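Local coordinates for glycosyl hydrolases family 2, sugar binding domain protein (Bacteroides uniformis str. 3978 T3 ii, PDB 6D1P) that probably hydrolyses O-glycosyl bonds as a beta-glucuronidase of glycosyl hydrolase family 2 from a human gut bacterium, at residues 491-502 with 559-570. Residues are numbered along the deposited sequence; the frame is centred on the assembly and turned at random.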
ATOM      1  N   PHE A 491     -27.418  32.232   6.403  1.00 25.41           N
ATOM      2  CA  PHE A 491     -27.977  31.496   7.531  1.00 26.27           C
ATOM      3  C   PHE A 491     -29.195  32.211   8.108  1.00 30.40           C
ATOM      4  O   PHE A 491     -30.067  31.564   8.705  1.00 28.71           O
ATOM      5  CB  PHE A 491     -26.904  31.189   8.603  1.00 25.69           C
ATOM      6  CG  PHE A 491     -26.321  32.391   9.325  1.00 26.17           C
ATOM      7  CD1 PHE A 491     -27.069  33.107  10.260  1.00 30.72           C
ATOM      8  CD2 PHE A 491     -24.995  32.738   9.140  1.00 26.52           C
ATOM      9  CE1 PHE A 491     -26.519  34.195  10.944  1.00 30.14           C
ATOM     10  CE2 PHE A 491     -24.422  33.809   9.824  1.00 27.35           C
ATOM     11  CZ  PHE A 491     -25.186  34.540  10.730  1.00 32.26           C
ATOM     12  N   ARG A 492     -29.307  33.519   7.873  1.00 28.08           N
ATOM     13  CA  ARG A 492     -30.516  34.244   8.241  1.00 29.10           C
ATOM     14  C   ARG A 492     -31.737  33.810   7.424  1.00 31.62           C
ATOM     15  O   ARG A 492     -32.872  34.086   7.835  1.00 34.87           O
ATOM     16  CB  ARG A 492     -30.261  35.747   8.102  1.00 27.19           C
ATOM     17  CG  ARG A 492     -29.443  36.315   9.260  1.00 26.20           C
ATOM     18  CD  ARG A 492     -28.917  37.704   8.967  1.00 25.83           C
ATOM     19  NE  ARG A 492     -28.272  38.307  10.142  1.00 30.25           N
ATOM     20  CZ  ARG A 492     -26.957  38.278  10.378  1.00 30.23           C
ATOM     21  NH1 ARG A 492     -26.127  37.665   9.538  1.00 30.41           N
ATOM     22  NH2 ARG A 492     -26.459  38.860  11.455  1.00 28.95           N
ATOM     23  N   ASN A 493     -31.543  33.099   6.314  1.00 25.15           N
ATOM     24  CA  ASN A 493     -32.665  32.570   5.542  1.00 27.22           C
ATOM     25  C   ASN A 493     -33.197  31.248   6.080  1.00 27.89           C
ATOM     26  O   ASN A 493     -34.040  30.629   5.417  1.00 31.84           O
ATOM     27  CB  ASN A 493     -32.249  32.406   4.080  1.00 28.77           C
ATOM     28  CG  ASN A 493     -31.854  33.723   3.450  1.00 32.03           C
ATOM     29  OD1 ASN A 493     -30.840  33.824   2.760  1.00 29.66           O
ATOM     30  ND2 ASN A 493     -32.671  34.760   3.691  1.00 33.51           N
ATOM     31  N   TYR A 494     -32.747  30.820   7.266  1.00 24.11           N
ATOM     32  CA  TYR A 494     -33.029  29.466   7.742  1.00 25.63           C
ATOM     33  C   TYR A 494     -34.526  29.226   7.926  1.00 25.60           C
ATOM     34  O   TYR A 494     -35.077  28.244   7.418  1.00 25.04           O
ATOM     35  CB  TYR A 494     -32.279  29.200   9.059  1.00 25.33           C
ATOM     36  CG  TYR A 494     -32.801  27.981   9.818  1.00 24.17           C
ATOM     37  CD1 TYR A 494     -32.934  26.748   9.189  1.00 21.29           C
ATOM     38  CD2 TYR A 494     -33.155  28.067  11.156  1.00 25.07           C
ATOM     39  CE1 TYR A 494     -33.417  25.645   9.868  1.00 23.76           C
ATOM     40  CE2 TYR A 494     -33.640  26.960  11.851  1.00 21.50           C
ATOM     41  CZ  TYR A 494     -33.773  25.759  11.204  1.00 25.46           C
ATOM     42  OH  TYR A 494     -34.258  24.655  11.883  1.00 23.20           O
ATOM     43  N   ARG A 495     -35.192  30.080   8.702  1.00 27.96           N
ATOM     44  CA  ARG A 495     -36.603  29.845   8.979  1.00 30.12           C
ATOM     45  C   ARG A 495     -37.412  29.748   7.689  1.00 22.95           C
ATOM     46  O   ARG A 495     -38.254  28.859   7.549  1.00 26.70           O
ATOM     47  CB  ARG A 495     -37.164  30.950   9.883  1.00 32.33           C
ATOM     48  CG  ARG A 495     -38.632  30.744  10.244  1.00 32.82           C
ATOM     49  CD  ARG A 495     -39.290  32.039  10.720  1.00 43.99           C
ATOM     50  NE  ARG A 495     -38.912  32.426  12.078  1.00 44.98           N
ATOM     51  CZ  ARG A 495     -38.765  33.691  12.474  1.00 53.02           C
ATOM     52  NH1 ARG A 495     -38.949  34.683  11.605  1.00 48.46           N
ATOM     53  NH2 ARG A 495     -38.426  33.967  13.737  1.00 48.02           N
ATOM     54  N   GLU A 496     -37.161  30.646   6.734  1.00 22.02           N
ATOM     55  CA  GLU A 496     -37.906  30.622   5.480  1.00 24.30           C
ATOM     56  C   GLU A 496     -37.730  29.275   4.769  1.00 29.94           C
ATOM     57  O   GLU A 496     -38.718  28.619   4.414  1.00 29.64           O
ATOM     58  CB  GLU A 496     -37.459  31.798   4.596  1.00 30.18           C
ATOM     59  CG  GLU A 496     -38.104  31.846   3.192  1.00 36.37           C
ATOM     60  CD  GLU A 496     -37.495  32.909   2.264  1.00 41.10           C
ATOM     61  OE1 GLU A 496     -36.914  33.909   2.760  1.00 38.29           O
ATOM     62  OE2 GLU A 496     -37.591  32.738   1.025  1.00 47.67           O
ATOM     63  N   MET A 497     -36.472  28.821   4.611  1.00 30.06           N
ATOM     64  CA  MET A 497     -36.205  27.523   3.985  1.00 26.06           C
ATOM     65  C   MET A 497     -36.783  26.375   4.809  1.00 27.67           C
ATOM     66  O   MET A 497     -37.284  25.388   4.251  1.00 23.75           O
ATOM     67  CB  MET A 497     -34.703  27.334   3.794  1.00 24.70           C
ATOM     68  CG  MET A 497     -34.059  28.439   2.993  1.00 26.29           C
ATOM     69  SD  MET A 497     -32.280  28.600   3.292  1.00 28.74           S
ATOM     70  CE  MET A 497     -31.576  27.304   2.249  1.00 31.90           C
ATOM     71  N   GLU A 498     -36.734  26.486   6.138  1.00 22.25           N
ATOM     72  CA  GLU A 498     -37.317  25.429   6.957  1.00 25.22           C
ATOM     73  C   GLU A 498     -38.830  25.376   6.793  1.00 29.83           C
ATOM     74  O   GLU A 498     -39.420  24.284   6.723  1.00 28.68           O
ATOM     75  CB  GLU A 498     -36.956  25.635   8.427  1.00 25.11           C
ATOM     76  CG  GLU A 498     -37.087  24.386   9.280  1.00 20.85           C
ATOM     77  CD  GLU A 498     -35.854  23.487   9.159  1.00 28.69           C
ATOM     78  OE1 GLU A 498     -35.441  23.219   8.016  1.00 26.03           O
ATOM     79  OE2 GLU A 498     -35.288  23.078  10.203  1.00 28.43           O
ATOM     80  N   THR A 499     -39.477  26.544   6.743  1.00 27.39           N
ATOM     81  CA  THR A 499     -40.925  26.575   6.563  1.00 30.52           C
ATOM     82  C   THR A 499     -41.318  26.016   5.203  1.00 28.07           C
ATOM     83  O   THR A 499     -42.256  25.213   5.102  1.00 29.99           O
ATOM     84  CB  THR A 499     -41.454  28.000   6.734  1.00 30.54           C
ATOM     85  OG1 THR A 499     -41.034  28.528   7.998  1.00 29.32           O
ATOM     86  CG2 THR A 499     -42.956  27.995   6.711  1.00 31.52           C
ATOM     87  N   ALA A 500     -40.591  26.407   4.151  1.00 26.51           N
ATOM     88  CA  ALA A 500     -40.824  25.824   2.829  1.00 27.65           C
ATOM     89  C   ALA A 500     -40.729  24.307   2.874  1.00 28.26           C
ATOM     90  O   ALA A 500     -41.553  23.602   2.275  1.00 31.82           O
ATOM     91  CB  ALA A 500     -39.826  26.387   1.819  1.00 25.00           C
ATOM     92  N   GLY A 501     -39.749  23.784   3.612  1.00 27.78           N
ATOM     93  CA  GLY A 501     -39.571  22.344   3.656  1.00 26.22           C
ATOM     94  C   GLY A 501     -40.666  21.655   4.438  1.00 28.93           C
ATOM     95  O   GLY A 501     -41.080  20.545   4.092  1.00 30.91           O
ATOM     96  N   ILE A 502     -41.138  22.292   5.514  1.00 26.26           N
ATOM     97  CA  ILE A 502     -42.222  21.707   6.292  1.00 25.93           C
ATOM     98  C   ILE A 502     -43.510  21.701   5.479  1.00 29.02           C
ATOM     99  O   ILE A 502     -44.281  20.737   5.527  1.00 27.19           O
ATOM    100  CB  ILE A 502     -42.410  22.454   7.628  1.00 30.37           C
ATOM    101  CG1 ILE A 502     -41.321  22.073   8.626  1.00 28.97           C
ATOM    102  CG2 ILE A 502     -43.804  22.166   8.237  1.00 27.52           C
ATOM    103  CD1 ILE A 502     -41.369  22.869   9.920  1.00 27.36           C
ATOM    104  N   TRP A 559     -27.676  31.416  15.327  1.00 29.93           N
ATOM    105  CA  TRP A 559     -28.895  31.771  14.606  1.00 29.58           C
ATOM    106  C   TRP A 559     -29.871  30.596  14.516  1.00 33.49           C
ATOM    107  O   TRP A 559     -31.021  30.693  14.964  1.00 33.85           O
ATOM    108  CB  TRP A 559     -28.554  32.277  13.209  1.00 25.24           C
ATOM    109  CG  TRP A 559     -29.756  32.860  12.592  1.00 33.97           C
ATOM    110  CD1 TRP A 559     -30.752  32.187  11.925  1.00 34.50           C
ATOM    111  CD2 TRP A 559     -30.168  34.234  12.652  1.00 36.76           C
ATOM    112  NE1 TRP A 559     -31.735  33.066  11.536  1.00 33.89           N
ATOM    113  CE2 TRP A 559     -31.408  34.328  11.969  1.00 37.02           C
ATOM    114  CE3 TRP A 559     -29.602  35.399  13.201  1.00 33.26           C
ATOM    115  CZ2 TRP A 559     -32.092  35.549  11.814  1.00 35.65           C
ATOM    116  CZ3 TRP A 559     -30.287  36.615  13.044  1.00 35.11           C
ATOM    117  CH2 TRP A 559     -31.520  36.675  12.364  1.00 29.58           C
ATOM    118  N   HIS A 560     -29.431  29.478  13.923  1.00 30.43           N
ATOM    119  CA  HIS A 560     -30.316  28.322  13.789  1.00 28.87           C
ATOM    120  C   HIS A 560     -30.974  27.979  15.114  1.00 28.32           C
ATOM    121  O   HIS A 560     -32.190  27.753  15.176  1.00 27.93           O
ATOM    122  CB  HIS A 560     -29.547  27.101  13.272  1.00 25.48           C
ATOM    123  CG  HIS A 560     -29.347  27.074  11.790  1.00 22.92           C
ATOM    124  ND1 HIS A 560     -28.400  27.842  11.148  1.00 23.18           N
ATOM    125  CD2 HIS A 560     -29.954  26.344  10.825  1.00 21.66           C
ATOM    126  CE1 HIS A 560     -28.439  27.596   9.849  1.00 22.93           C
ATOM    127  NE2 HIS A 560     -29.378  26.693   9.627  1.00 24.12           N
ATOM    128  N   LEU A 561     -30.177  27.935  16.191  1.00 27.24           N
ATOM    129  CA  LEU A 561     -30.701  27.495  17.483  1.00 29.95           C
ATOM    130  C   LEU A 561     -31.727  28.480  18.036  1.00 29.91           C
ATOM    131  O   LEU A 561     -32.733  28.072  18.637  1.00 26.26           O
ATOM    132  CB  LEU A 561     -29.556  27.300  18.475  1.00 28.00           C
ATOM    133  CG  LEU A 561     -28.657  26.085  18.196  1.00 26.47           C
ATOM    134  CD1 LEU A 561     -27.437  26.089  19.095  1.00 27.42           C
ATOM    135  CD2 LEU A 561     -29.437  24.799  18.382  1.00 27.78           C
ATOM    136  N   LYS A 562     -31.494  29.776  17.861  1.00 26.56           N
ATOM    137  CA  LYS A 562     -32.469  30.714  18.388  1.00 33.35           C
ATOM    138  C   LYS A 562     -33.720  30.738  17.522  1.00 34.40           C
ATOM    139  O   LYS A 562     -34.813  30.988  18.040  1.00 33.32           O
ATOM    140  CB  LYS A 562     -31.862  32.107  18.555  1.00 29.87           C
ATOM    141  CG  LYS A 562     -31.518  32.849  17.299  1.00 34.99           C
ATOM    142  CD  LYS A 562     -32.552  33.914  16.965  1.00 32.88           C
ATOM    143  CE  LYS A 562     -32.027  34.818  15.853  1.00 37.74           C
ATOM    144  NZ  LYS A 562     -33.034  35.833  15.419  1.00 46.07           N
ATOM    145  N   GLU A 563     -33.598  30.410  16.230  1.00 31.06           N
ATOM    146  CA  GLU A 563     -34.794  30.309  15.398  1.00 30.82           C
ATOM    147  C   GLU A 563     -35.651  29.121  15.809  1.00 31.80           C
ATOM    148  O   GLU A 563     -36.887  29.214  15.817  1.00 32.87           O
ATOM    149  CB  GLU A 563     -34.416  30.223  13.924  1.00 29.97           C
ATOM    150  CG  GLU A 563     -33.728  31.483  13.407  1.00 34.53           C
ATOM    151  CD  GLU A 563     -34.611  32.725  13.475  1.00 39.10           C
ATOM    152  OE1 GLU A 563     -35.072  33.185  12.411  1.00 36.66           O
ATOM    153  OE2 GLU A 563     -34.834  33.245  14.594  1.00 43.16           O
ATOM    154  N   GLN A 564     -35.022  28.013  16.195  1.00 25.17           N
ATOM    155  CA  GLN A 564     -35.807  26.830  16.517  1.00 31.73           C
ATOM    156  C   GLN A 564     -36.746  27.046  17.697  1.00 33.55           C
ATOM    157  O   GLN A 564     -37.720  26.298  17.837  1.00 31.92           O
ATOM    158  CB  GLN A 564     -34.885  25.638  16.762  1.00 26.26           C
ATOM    159  CG  GLN A 564     -34.133  25.290  15.482  1.00 31.05           C
ATOM    160  CD  GLN A 564     -33.390  23.974  15.510  1.00 23.35           C
ATOM    161  OE1 GLN A 564     -33.420  23.235  16.488  1.00 25.33           O
ATOM    162  NE2 GLN A 564     -32.718  23.674  14.415  1.00 27.79           N
ATOM    163  N   GLU A 565     -36.483  28.042  18.544  1.00 34.34           N
ATOM    164  CA  GLU A 565     -37.362  28.305  19.675  1.00 34.96           C
ATOM    165  C   GLU A 565     -38.692  28.912  19.244  1.00 36.05           C
ATOM    166  O   GLU A 565     -39.639  28.914  20.032  1.00 43.52           O
ATOM    167  CB  GLU A 565     -36.671  29.237  20.665  1.00 34.08           C
ATOM    168  CG  GLU A 565     -35.480  28.637  21.382  1.00 36.57           C
ATOM    169  CD  GLU A 565     -34.839  29.608  22.370  1.00 42.22           C
ATOM    170  OE1 GLU A 565     -35.431  30.688  22.644  1.00 46.86           O
ATOM    171  OE2 GLU A 565     -33.741  29.282  22.870  1.00 41.96           O
ATOM    172  N   THR A 566     -38.776  29.435  18.022  1.00 38.14           N
ATOM    173  CA  THR A 566     -39.966  30.094  17.504  1.00 31.74           C
ATOM    174  C   THR A 566     -40.626  29.287  16.385  1.00 36.28           C
ATOM    175  O   THR A 566     -41.311  29.854  15.532  1.00 40.86           O
ATOM    176  CB  THR A 566     -39.622  31.501  17.006  1.00 33.37           C
ATOM    177  OG1 THR A 566     -39.198  31.463  15.633  1.00 39.93           O
ATOM    178  CG2 THR A 566     -38.508  32.085  17.835  1.00 39.09           C
ATOM    179  N   MET A 567     -40.441  27.965  16.371  1.00 32.98           N
ATOM    180  CA  MET A 567     -40.995  27.102  15.323  1.00 29.86           C
ATOM    181  C   MET A 567     -41.778  25.968  15.957  1.00 34.16           C
ATOM    182  O   MET A 567     -41.249  24.862  16.149  1.00 29.02           O
ATOM    183  CB  MET A 567     -39.907  26.539  14.421  1.00 29.44           C
ATOM    184  CG  MET A 567     -39.076  27.573  13.711  1.00 31.52           C
ATOM    185  SD  MET A 567     -37.946  26.749  12.581  1.00 45.87           S
ATOM    186  CE  MET A 567     -36.880  28.099  12.138  1.00 33.60           C
ATOM    187  N   PRO A 568     -43.054  26.203  16.278  1.00 25.61           N
ATOM    188  CA  PRO A 568     -43.858  25.162  16.926  1.00 27.16           C
ATOM    189  C   PRO A 568     -44.175  23.969  16.035  1.00 29.11           C
ATOM    190  O   PRO A 568     -44.463  22.894  16.571  1.00 32.05           O
ATOM    191  CB  PRO A 568     -45.143  25.911  17.326  1.00 29.09           C
ATOM    192  CG  PRO A 568     -45.222  27.065  16.391  1.00 24.62           C
ATOM    193  CD  PRO A 568     -43.792  27.463  16.111  1.00 32.33           C
ATOM    194  N   ARG A 569     -44.165  24.101  14.709  1.00 29.70           N
ATOM    195  CA  ARG A 569     -44.438  22.912  13.897  1.00 34.50           C
ATOM    196  C   ARG A 569     -43.241  21.987  13.720  1.00 32.84           C
ATOM    197  O   ARG A 569     -43.436  20.860  13.249  1.00 33.50           O
ATOM    198  CB  ARG A 569     -44.909  23.281  12.496  1.00 39.52           C
ATOM    199  CG  ARG A 569     -46.208  24.024  12.431  1.00 41.55           C
ATOM    200  CD  ARG A 569     -46.026  25.112  11.409  1.00 42.06           C
ATOM    201  NE  ARG A 569     -46.336  24.691  10.050  1.00 39.59           N
ATOM    202  CZ  ARG A 569     -45.708  25.146   8.973  1.00 38.62           C
ATOM    203  NH1 ARG A 569     -44.700  26.002   9.100  1.00 40.58           N
ATOM    204  NH2 ARG A 569     -46.074  24.732   7.774  1.00 33.58           N
ATOM    205  N   LEU A 570     -42.026  22.428  14.063  1.00 29.72           N
ATOM    206  CA  LEU A 570     -40.801  21.697  13.723  1.00 27.56           C
ATOM    207  C   LEU A 570     -40.662  20.453  14.592  1.00 23.96           C
ATOM    208  O   LEU A 570     -40.545  20.554  15.811  1.00 29.01           O
ATOM    209  CB  LEU A 570     -39.575  22.602  13.887  1.00 25.14           C
ATOM    210  CG  LEU A 570     -38.173  22.052  13.538  1.00 30.55           C
ATOM    211  CD1 LEU A 570     -38.116  21.605  12.083  1.00 22.27           C
ATOM    212  CD2 LEU A 570     -37.099  23.096  13.813  1.00 20.61           C
TER
HETATM  213  O   HOH W   1     -33.929  32.454   9.812  1.00 28.42           O
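Y494 and W559 both swing CG opposite the backbone N (chi1 164° and -170°), which lays the tyrosine ring against H560 and turns one indole face to R492 and the F491 backbone, with F491 CD1 against W559 CB. H560 CD2 sits over the centre of the Y494 ring, 3.4 Å from CD1, while E563 CB meets the ring edge. M567 CE touches Y494 CE2 at 3.4 Å, and its SD lies oblique to the ring in a Met-aromatic contact. Y494 OH donates to E498 OE2 at 2.5 Å, entering from above the carboxylate plane, and takes a weak bond from Q564 NE2, whose stronger partner is S573; H510 also binds E498 OE2. An alanine in place of Y494 would probably open a gap between H560 and M567 and cost E498 OE2 its hydroxyl donor. R492 CG rides over the indole six-membered ring of W559, 3.6 Å from its centroid, and K562 CE covers the other face. One water, in the indole plane 2.9 Å from W559 NE1, also joins R492 O, R495 N and E563 OE1, tying the start of helix 494-502 to helix 559-564. On the exposed side R495 NH2 donates to T566 OG1 at 3.2 Å, and E563 OE1 lies over the guanidinium face in a long salt bridge, charge alone. Farther along, I502 CG2 packs on the guanidinium face of R569. The axes of segments 494-502 and 559-564, in the TIM-barrel domain, come within 10.6 Å, crossing at -56°; H560 stacks on W513, L561 faces helix 609-617, and after the turns at 564-570 the chain enters barrel strand 572-574.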